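Side-chain contacts in protein K7 (PDB 3JRV), which blunts the host's innate immune response by binding the RNA helicase DDX3, TRAF6 and IRAK2, so preventing IRF3 and NF-kappa-B activation: residues Asp61-Ala64 with Ile65-Tyr68; Lys55-Met58 with Lys59-Asp62; Ala106-Thr109 with Glu110-Tyr114; Ile139-Leu142 with Phe143-Lys147. All blocks are in the same frame, centred on the assembly; numbering follows the deposited sequence.

All four contacts are local, and each spans about two turns of chain in the all-helical Bcl-2-like fold. Contacts 1, 3 and 4 lie within one helix; contact 2 joins two. Along the chain the order is contact 2, contact 1, contact 3, contact 4. Contacts 1 and 2 share D61 and D62, with centres about 10 Å apart, and both use helix 60-68. Contact 3 lies on helix 95-114 and meets both of them, through A106 and K107 packing on D61. Contact 4 lies on helix 134-148 and packs on contact 2 where F60 meets F143 and L140. Contacts 3 and 4 do not touch, their centres about 25 Å apart. Contact 2 therefore touches both helix 95-114 and helix 134-148.

Contact 1: residues Asp61-Ala64 with Ile65-Tyr68; sequences DDVA and IRYY
R66 starts with CG beside its own backbone N (chi1 -84°), and a bend at chi3 (-145°) turns its long chain back along the helix to D62 and V63. D62 O lies over one face of the guanidinium, toward its rim. V63 CG2 comes to its edge, in plane, 3.6 Å from R66 NH1. The charge partner is less direct. D62 OD2 is 4.5 Å from R66 NH2 and well out of the guanidinium plane, so no N-H points at it. Water 1 fills the link: it accepts from R66 NH2 at 2.7 Å, at the edge of the group, and donates to D62 OD2 at 2.9 Å. The pair is therefore joined through solvent, not by a salt bridge. The same two residues share the backbone bond from R66 N to D62 O, 2.9 Å long and nearly straight (170°). I65 rests CG1 on D61 O at 3.4 Å. Further on, Y68 CB packs on A64 O at 3.4 Å, and Y67 CD2 stands over the centre of the Y68 ring. The D61 carboxylate is held by a salt bridge to R37, and both tyrosines reach helix 95-114. Water-linked charges on one side and rings against a neighbouring helix on another are consistent with an amphipathic helix at the surface of the Bcl-2-like fold.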
# COMPACT_ATOMS: atom_id res chain seq x y z
N ASP A 61 -5.57 2.37 6.55
CA ASP A 61 -4.83 2.33 7.82
C ASP A 61 -5.81 1.96 8.97
O ASP A 61 -5.46 1.13 9.83
CB ASP A 61 -4.15 3.67 8.14
CG ASP A 61 -2.96 4.01 7.20
OD1 ASP A 61 -2.70 3.31 6.19
OD2 ASP A 61 -2.26 4.99 7.54
N ASP A 62 -6.96 2.63 9.02
CA ASP A 62 -8.00 2.39 10.03
C ASP A 62 -8.56 1.00 9.88
O ASP A 62 -8.91 0.38 10.89
CB ASP A 62 -9.18 3.35 9.91
CG ASP A 62 -8.83 4.78 10.24
OD1 ASP A 62 -7.71 5.01 10.77
OD2 ASP A 62 -9.66 5.69 9.91
N VAL A 63 -8.70 0.51 8.65
CA VAL A 63 -9.23 -0.84 8.46
C VAL A 63 -8.27 -1.85 9.06
O VAL A 63 -8.69 -2.80 9.73
CB VAL A 63 -9.45 -1.21 6.96
CG1 VAL A 63 -9.81 -2.72 6.83
CG2 VAL A 63 -10.49 -0.28 6.31
N ALA A 64 -6.97 -1.63 8.87
CA ALA A 64 -5.97 -2.53 9.44
C ALA A 64 -6.02 -2.50 10.96
O ALA A 64 -5.97 -3.56 11.62
CB ALA A 64 -4.56 -2.17 8.95
N ILE A 65 -6.17 -1.30 11.53
CA ILE A 65 -6.31 -1.19 12.99
C ILE A 65 -7.55 -1.91 13.52
O ILE A 65 -7.48 -2.67 14.52
CB ILE A 65 -6.33 0.28 13.43
CG1 ILE A 65 -4.98 0.92 13.20
CG2 ILE A 65 -6.81 0.40 14.92
CD1 ILE A 65 -5.07 2.48 13.28
N ARG A 66 -8.69 -1.70 12.86
CA ARG A 66 -9.91 -2.43 13.24
C ARG A 66 -9.69 -3.94 13.19
O ARG A 66 -10.21 -4.66 14.05
CB ARG A 66 -11.08 -2.08 12.32
CG ARG A 66 -11.88 -0.85 12.63
CD ARG A 66 -13.02 -0.68 11.58
NE ARG A 66 -13.24 0.74 11.31
CZ ARG A 66 -12.83 1.40 10.23
NH1 ARG A 66 -12.33 0.77 9.17
NH2 ARG A 66 -13.04 2.72 10.17
N TYR A 67 -8.97 -4.41 12.16
CA TYR A 67 -8.90 -5.85 11.81
C TYR A 67 -7.94 -6.56 12.77
O TYR A 67 -8.26 -7.65 13.28
CB TYR A 67 -8.40 -5.98 10.37
CG TYR A 67 -8.41 -7.39 9.78
CD1 TYR A 67 -9.58 -7.96 9.34
CD2 TYR A 67 -7.24 -8.15 9.72
CE1 TYR A 67 -9.60 -9.26 8.81
CE2 TYR A 67 -7.24 -9.43 9.16
CZ TYR A 67 -8.42 -9.98 8.73
OH TYR A 67 -8.39 -11.24 8.16
N TYR A 68 -6.79 -5.93 13.03
CA TYR A 68 -5.67 -6.54 13.76
C TYR A 68 -5.55 -6.05 15.20
O TYR A 68 -5.09 -6.81 16.07
CB TYR A 68 -4.35 -6.25 13.04
CG TYR A 68 -4.14 -7.10 11.81
CD1 TYR A 68 -4.14 -8.49 11.92
CD2 TYR A 68 -4.01 -6.52 10.54
CE1 TYR A 68 -3.97 -9.29 10.83
CE2 TYR A 68 -3.83 -7.33 9.42
CZ TYR A 68 -3.80 -8.71 9.59
OH TYR A 68 -3.62 -9.57 8.53
O HOH W 1 -12.18 4.89 8.74

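Contact 2: residues Lys55-Met58 with Lys59-Asp62; sequences KELM and KFDD
This is the junction where helix 52-58 gives way to helix 60-68, and the step from L57 and M58 to F60 and D61 is made by short turns. F60 N bonds to L57 O at 2.9 Å and D61 N to M58 O at 3.0 Å, each three residues back. Both donors sit well above the carbonyl plane, as expected of so tight a turn. The regular helical partner is lost here: F60 N is 3.9 Å from E56 O. A salt bridge spans the same turn. E56 is bent at chi2 (-41°) while K59 runs extended from CG, and K59 NZ meets E56 OE2 at 3.1 Å from above the carboxylate plane. Water 2 takes up the other oxygen, donating to E56 OE1 at 2.7 Å and accepting from K59 NZ. In the Bcl-2-like bundle this corner packs inward through L57 and F60. Their side chains meet at L57 CD2 and F60 CE2, 3.7 Å apart, while E56 O and L57 CA lie over one face of the F60 ring, toward its rim. L57 faces helix 26-42, and F60 stacks on F99 of helix 95-114. Water 3 donates both to L57 O, at 2.8 Å, and to D61 OD1, at 2.7 Å, so the carboxylate, besides its salt bridge to R37, is tied back to the end of the preceding helix.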
# COMPACT_ATOMS: atom_id res chain seq x y z
N LYS A 55 -6.22 9.48 -0.74
CA LYS A 55 -6.90 9.66 0.58
C LYS A 55 -7.77 8.43 0.89
O LYS A 55 -7.81 7.98 2.03
CB LYS A 55 -7.70 10.97 0.60
CG LYS A 55 -6.76 12.18 0.77
CD LYS A 55 -7.52 13.48 0.78
CE LYS A 55 -6.55 14.64 0.86
NZ LYS A 55 -7.24 15.83 0.29
N GLU A 56 -8.48 7.90 -0.13
CA GLU A 56 -9.27 6.69 0.12
C GLU A 56 -8.40 5.52 0.54
O GLU A 56 -8.76 4.78 1.47
CB GLU A 56 -10.07 6.27 -1.12
CG GLU A 56 -11.46 6.85 -1.26
CD GLU A 56 -12.30 6.96 0.01
OE1 GLU A 56 -12.67 5.98 0.73
OE2 GLU A 56 -12.76 8.08 0.18
N LEU A 57 -7.26 5.34 -0.14
CA LEU A 57 -6.33 4.25 0.24
C LEU A 57 -5.80 4.47 1.64
O LEU A 57 -5.64 3.48 2.39
CB LEU A 57 -5.16 4.12 -0.77
CG LEU A 57 -5.66 3.81 -2.20
CD1 LEU A 57 -4.41 3.78 -3.12
CD2 LEU A 57 -6.32 2.46 -2.21
N MSE A 58 -5.57 5.74 2.03
CA MSE A 58 -5.02 6.00 3.37
C MSE A 58 -5.99 5.57 4.47
O MSE A 58 -5.56 5.25 5.59
CB MSE A 58 -4.67 7.49 3.50
CG MSE A 58 -3.51 7.76 2.60
SE MSE A 58 -3.12 9.66 2.40
CE MSE A 58 -2.19 9.67 4.01
N LYS A 59 -7.30 5.62 4.17
CA LYS A 59 -8.29 5.12 5.14
C LYS A 59 -8.14 3.63 5.48
O LYS A 59 -8.67 3.17 6.51
CB LYS A 59 -9.72 5.38 4.65
CG LYS A 59 -10.01 6.88 4.63
CD LYS A 59 -11.38 7.19 4.07
CE LYS A 59 -11.52 8.64 3.65
NZ LYS A 59 -12.93 8.83 3.20
N PHE A 60 -7.41 2.89 4.66
CA PHE A 60 -7.20 1.46 4.93
C PHE A 60 -6.25 1.30 6.14
O PHE A 60 -6.21 0.22 6.74
CB PHE A 60 -6.62 0.71 3.74
CG PHE A 60 -7.56 0.61 2.55
CD1 PHE A 60 -8.91 1.00 2.66
CD2 PHE A 60 -7.06 0.16 1.34
CE1 PHE A 60 -9.79 0.88 1.56
CE2 PHE A 60 -7.88 0.08 0.21
CZ PHE A 60 -9.27 0.42 0.33
N ASP A 61 -5.57 2.37 6.55
CA ASP A 61 -4.83 2.33 7.82
C ASP A 61 -5.81 1.96 8.97
O ASP A 61 -5.46 1.13 9.83
CB ASP A 61 -4.15 3.67 8.14
CG ASP A 61 -2.96 4.01 7.20
OD1 ASP A 61 -2.70 3.31 6.19
OD2 ASP A 61 -2.26 4.99 7.54
N ASP A 62 -6.96 2.63 9.02
CA ASP A 62 -8.00 2.39 10.03
C ASP A 62 -8.56 1.00 9.88
O ASP A 62 -8.91 0.38 10.89
CB ASP A 62 -9.18 3.35 9.91
CG ASP A 62 -8.83 4.78 10.24
OD1 ASP A 62 -7.71 5.01 10.77
OD2 ASP A 62 -9.66 5.69 9.91
O HOH W 2 -14.65 6.39 2.58
O HOH W 3 -3.31 2.61 3.68

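Contact 3: residues Ala106-Thr109 with Glu110-Tyr114; sequences AKIT and EHWGY
A106 begins the walk by accepting E110 N on its carbonyl oxygen at 2.9 Å, and the CB of E110 packs on that same oxygen. K107 is next. Its side chain runs beside that of E110, pointing the same way, with K107 CD 4.1 Å from E110 OE1. The charged ends are further apart, K107 NZ being 5.1 Å from E110 OE1. Water 4 links the K107 backbone instead, donating to K107 O and E110 OE1. K107 O also accepts H111 N, so two donors hold it. E110 sends CG anti to its N (chi1 172°) and is extended beyond, and its OE2 forms a salt bridge with R37 of helix 26-42. The contact lies in the buried part of helix 95-114, which in this Bcl-2-like fold packs on both helix 26-42 and helix 70-80. I108 supplies the main apolar touch. Its CG2 stands over the six-membered ring of W112, 3.5 Å from the centroid and only 10° off the ring normal, a CH-pi contact. I108 O also lies over a face of the indole and accepts W112 N at 2.9 Å. R121 adds a cation-pi contact to W112. T109 comes last. With chi1 at 68° its OG1 sits between backbone N and carbonyl carbon and bonds to I34 O. This leaves CG2 to meet W112 CE3, 4.1 Å away. T109 O accepts G113 N at 3.1 Å, with N38 ND2 as second donor. The T109 side chain also packs on an aromatic residue of the bound DDX3 peptide.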
# COMPACT_ATOMS: atom_id res chain seq x y z
N ALA A 106 1.15 -0.35 3.98
CA ALA A 106 1.41 1.11 4.08
C ALA A 106 2.05 1.42 5.44
O ALA A 106 2.96 2.27 5.53
CB ALA A 106 0.12 1.90 3.93
N LYS A 107 1.53 0.82 6.51
CA LYS A 107 2.12 1.06 7.84
C LYS A 107 3.57 0.64 7.86
O LYS A 107 4.39 1.31 8.52
CB LYS A 107 1.31 0.39 8.96
CG LYS A 107 -0.02 1.11 9.17
CD LYS A 107 0.08 2.38 10.02
CE LYS A 107 -0.35 2.12 11.46
NZ LYS A 107 -1.11 3.29 12.02
N ILE A 108 3.89 -0.48 7.22
CA ILE A 108 5.26 -1.00 7.26
C ILE A 108 6.18 -0.02 6.49
O ILE A 108 7.23 0.36 7.00
CB ILE A 108 5.36 -2.37 6.61
CG1 ILE A 108 4.66 -3.41 7.52
CG2 ILE A 108 6.83 -2.76 6.35
CD1 ILE A 108 4.35 -4.69 6.78
N THR A 109 5.82 0.35 5.26
CA THR A 109 6.74 1.22 4.51
C THR A 109 6.81 2.63 5.11
O THR A 109 7.87 3.27 5.06
CB THR A 109 6.41 1.26 3.01
OG1 THR A 109 5.16 1.93 2.82
CG2 THR A 109 6.37 -0.17 2.48
N GLU A 110 5.73 3.14 5.70
CA GLU A 110 5.77 4.40 6.45
C GLU A 110 6.72 4.26 7.65
O GLU A 110 7.56 5.15 7.91
CB GLU A 110 4.38 4.73 6.98
CG GLU A 110 4.39 5.91 7.90
CD GLU A 110 3.01 6.30 8.34
OE1 GLU A 110 2.46 5.60 9.20
OE2 GLU A 110 2.50 7.31 7.81
N HIS A 111 6.61 3.14 8.36
CA HIS A 111 7.41 2.93 9.57
C HIS A 111 8.89 2.94 9.18
O HIS A 111 9.73 3.57 9.86
CB HIS A 111 7.03 1.59 10.24
CG HIS A 111 7.88 1.27 11.44
ND1 HIS A 111 7.72 1.94 12.63
CD2 HIS A 111 8.93 0.44 11.60
CE1 HIS A 111 8.65 1.54 13.49
NE2 HIS A 111 9.40 0.62 12.89
N TRP A 112 9.22 2.23 8.10
CA TRP A 112 10.58 2.21 7.57
C TRP A 112 11.02 3.66 7.33
O TRP A 112 12.11 4.08 7.76
CB TRP A 112 10.69 1.37 6.30
CG TRP A 112 10.65 -0.07 6.56
CD1 TRP A 112 11.05 -0.69 7.72
CD2 TRP A 112 10.31 -1.12 5.64
NE1 TRP A 112 10.97 -2.05 7.57
CE2 TRP A 112 10.48 -2.35 6.33
CE3 TRP A 112 9.87 -1.15 4.32
CZ2 TRP A 112 10.21 -3.58 5.74
CZ3 TRP A 112 9.58 -2.38 3.72
CH2 TRP A 112 9.78 -3.58 4.44
N GLY A 113 10.17 4.48 6.71
CA GLY A 113 10.59 5.86 6.46
C GLY A 113 10.87 6.63 7.75
O GLY A 113 11.81 7.46 7.81
N TYR A 114 10.06 6.41 8.79
CA TYR A 114 10.30 7.06 10.08
C TYR A 114 11.66 6.66 10.63
O TYR A 114 12.25 7.44 11.38
CB TYR A 114 9.23 6.71 11.14
CG TYR A 114 8.00 7.60 11.11
CD1 TYR A 114 7.14 7.64 10.00
CD2 TYR A 114 7.72 8.47 12.17
CE1 TYR A 114 5.99 8.42 10.03
CE2 TYR A 114 6.63 9.34 12.15
CZ TYR A 114 5.76 9.31 11.07
OH TYR A 114 4.61 10.09 11.12
O HOH W 4 3.65 3.29 10.50

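Contact 4: residues Ile139-Leu142 with Phe143-Lys147; sequences ILIL and FLEKK
L140 and L144 are joined by a regular helical bond, L144 N to L140 O, 2.9 Å long and nearly straight; the bonds of F143, E145 and K146 to I139, I141 and L142 follow the same four-residue step. The side chains of the two leucines meet through methyl groups. L140 CG stands anti to its N (chi1 -180°), L144 CG beside its own (chi1 -65°), and the two CD1 atoms come within 3.8 Å. This apolar side of helix 134-148 faces the interior of the Bcl-2-like bundle: L140 packs on F99 and on I26 and I30 of helix 26-42, while L144 reaches L53 and E56 of helix 52-58. E145 lies on another side. Its chain is extended and begins close over the backbone, with E145 CG 3.2 Å from I141 O. Each oxygen of the carboxylate meets an apolar neighbour, OE2 at 3.7 Å from I141 CG1 and OE1 at 3.8 Å from L142 CD2. F143 turns away from I139 beyond its CB, which touches I139 O at 3.4 Å. K147 CG lies over one face of its ring, toward the rim, and the ring of F99 meets it with the planes at about 60°.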
# COMPACT_ATOMS: atom_id res chain seq x y z
N ILE A 139 -12.73 -6.38 -6.26
CA ILE A 139 -13.23 -5.90 -4.99
C ILE A 139 -12.76 -4.44 -4.81
O ILE A 139 -13.51 -3.56 -4.42
CB ILE A 139 -12.73 -6.77 -3.82
CG1 ILE A 139 -13.49 -8.10 -3.83
CG2 ILE A 139 -12.93 -6.02 -2.47
CD1 ILE A 139 -12.85 -9.15 -2.98
N LEU A 140 -11.46 -4.22 -5.01
CA LEU A 140 -10.88 -2.91 -4.77
C LEU A 140 -11.44 -1.85 -5.72
O LEU A 140 -11.88 -0.78 -5.28
CB LEU A 140 -9.35 -2.97 -4.85
CG LEU A 140 -8.68 -1.61 -4.60
CD1 LEU A 140 -9.09 -1.03 -3.24
CD2 LEU A 140 -7.17 -1.75 -4.75
N ILE A 141 -11.48 -2.14 -7.01
CA ILE A 141 -11.92 -1.08 -7.93
C ILE A 141 -13.40 -0.75 -7.76
O ILE A 141 -13.78 0.40 -7.84
CB ILE A 141 -11.58 -1.36 -9.40
CG1 ILE A 141 -11.82 -0.08 -10.21
CG2 ILE A 141 -12.40 -2.53 -9.94
CD1 ILE A 141 -11.15 -0.16 -11.58
N LEU A 142 -14.23 -1.76 -7.46
CA LEU A 142 -15.66 -1.48 -7.26
C LEU A 142 -15.84 -0.61 -6.01
O LEU A 142 -16.67 0.28 -5.97
CB LEU A 142 -16.46 -2.80 -7.12
CG LEU A 142 -16.44 -3.58 -8.43
CD1 LEU A 142 -17.07 -4.95 -8.29
CD2 LEU A 142 -16.98 -2.77 -9.64
N PHE A 143 -15.07 -0.92 -4.96
CA PHE A 143 -15.14 -0.15 -3.74
C PHE A 143 -14.73 1.31 -4.00
O PHE A 143 -15.39 2.25 -3.55
CB PHE A 143 -14.27 -0.78 -2.65
CG PHE A 143 -14.19 0.05 -1.42
CD1 PHE A 143 -15.15 -0.05 -0.40
CD2 PHE A 143 -13.12 0.93 -1.25
CE1 PHE A 143 -15.07 0.72 0.77
CE2 PHE A 143 -13.03 1.73 -0.06
CZ PHE A 143 -14.02 1.63 0.93
N LEU A 144 -13.58 1.48 -4.68
CA LEU A 144 -13.10 2.82 -4.92
C LEU A 144 -14.06 3.60 -5.82
O LEU A 144 -14.32 4.77 -5.55
CB LEU A 144 -11.70 2.78 -5.55
CG LEU A 144 -10.63 2.20 -4.62
CD1 LEU A 144 -9.33 2.02 -5.44
CD2 LEU A 144 -10.40 3.16 -3.45
N GLU A 145 -14.61 2.97 -6.87
CA GLU A 145 -15.58 3.68 -7.73
C GLU A 145 -16.80 4.12 -6.93
O GLU A 145 -17.29 5.25 -7.06
CB GLU A 145 -15.96 2.80 -8.93
CG GLU A 145 -14.77 2.63 -9.91
CD GLU A 145 -14.98 1.64 -11.03
OE1 GLU A 145 -15.69 0.62 -10.84
OE2 GLU A 145 -14.32 1.82 -12.08
N LYS A 146 -17.29 3.25 -6.06
CA LYS A 146 -18.43 3.63 -5.26
C LYS A 146 -18.14 4.83 -4.32
O LYS A 146 -18.92 5.76 -4.22
CB LYS A 146 -18.95 2.40 -4.51
CG LYS A 146 -19.77 2.75 -3.27
CD LYS A 146 -19.98 1.54 -2.36
CE LYS A 146 -18.65 1.01 -1.78
NZ LYS A 146 -18.76 -0.47 -1.47
N LYS A 147 -16.93 4.89 -3.76
CA LYS A 147 -16.57 5.99 -2.88
C LYS A 147 -16.32 7.26 -3.68
O LYS A 147 -16.56 8.35 -3.17
CB LYS A 147 -15.32 5.64 -2.05
CG LYS A 147 -15.60 4.51 -1.04
CD LYS A 147 -16.44 5.04 0.12
CE LYS A 147 -16.54 4.04 1.25
NZ LYS A 147 -17.74 3.19 1.05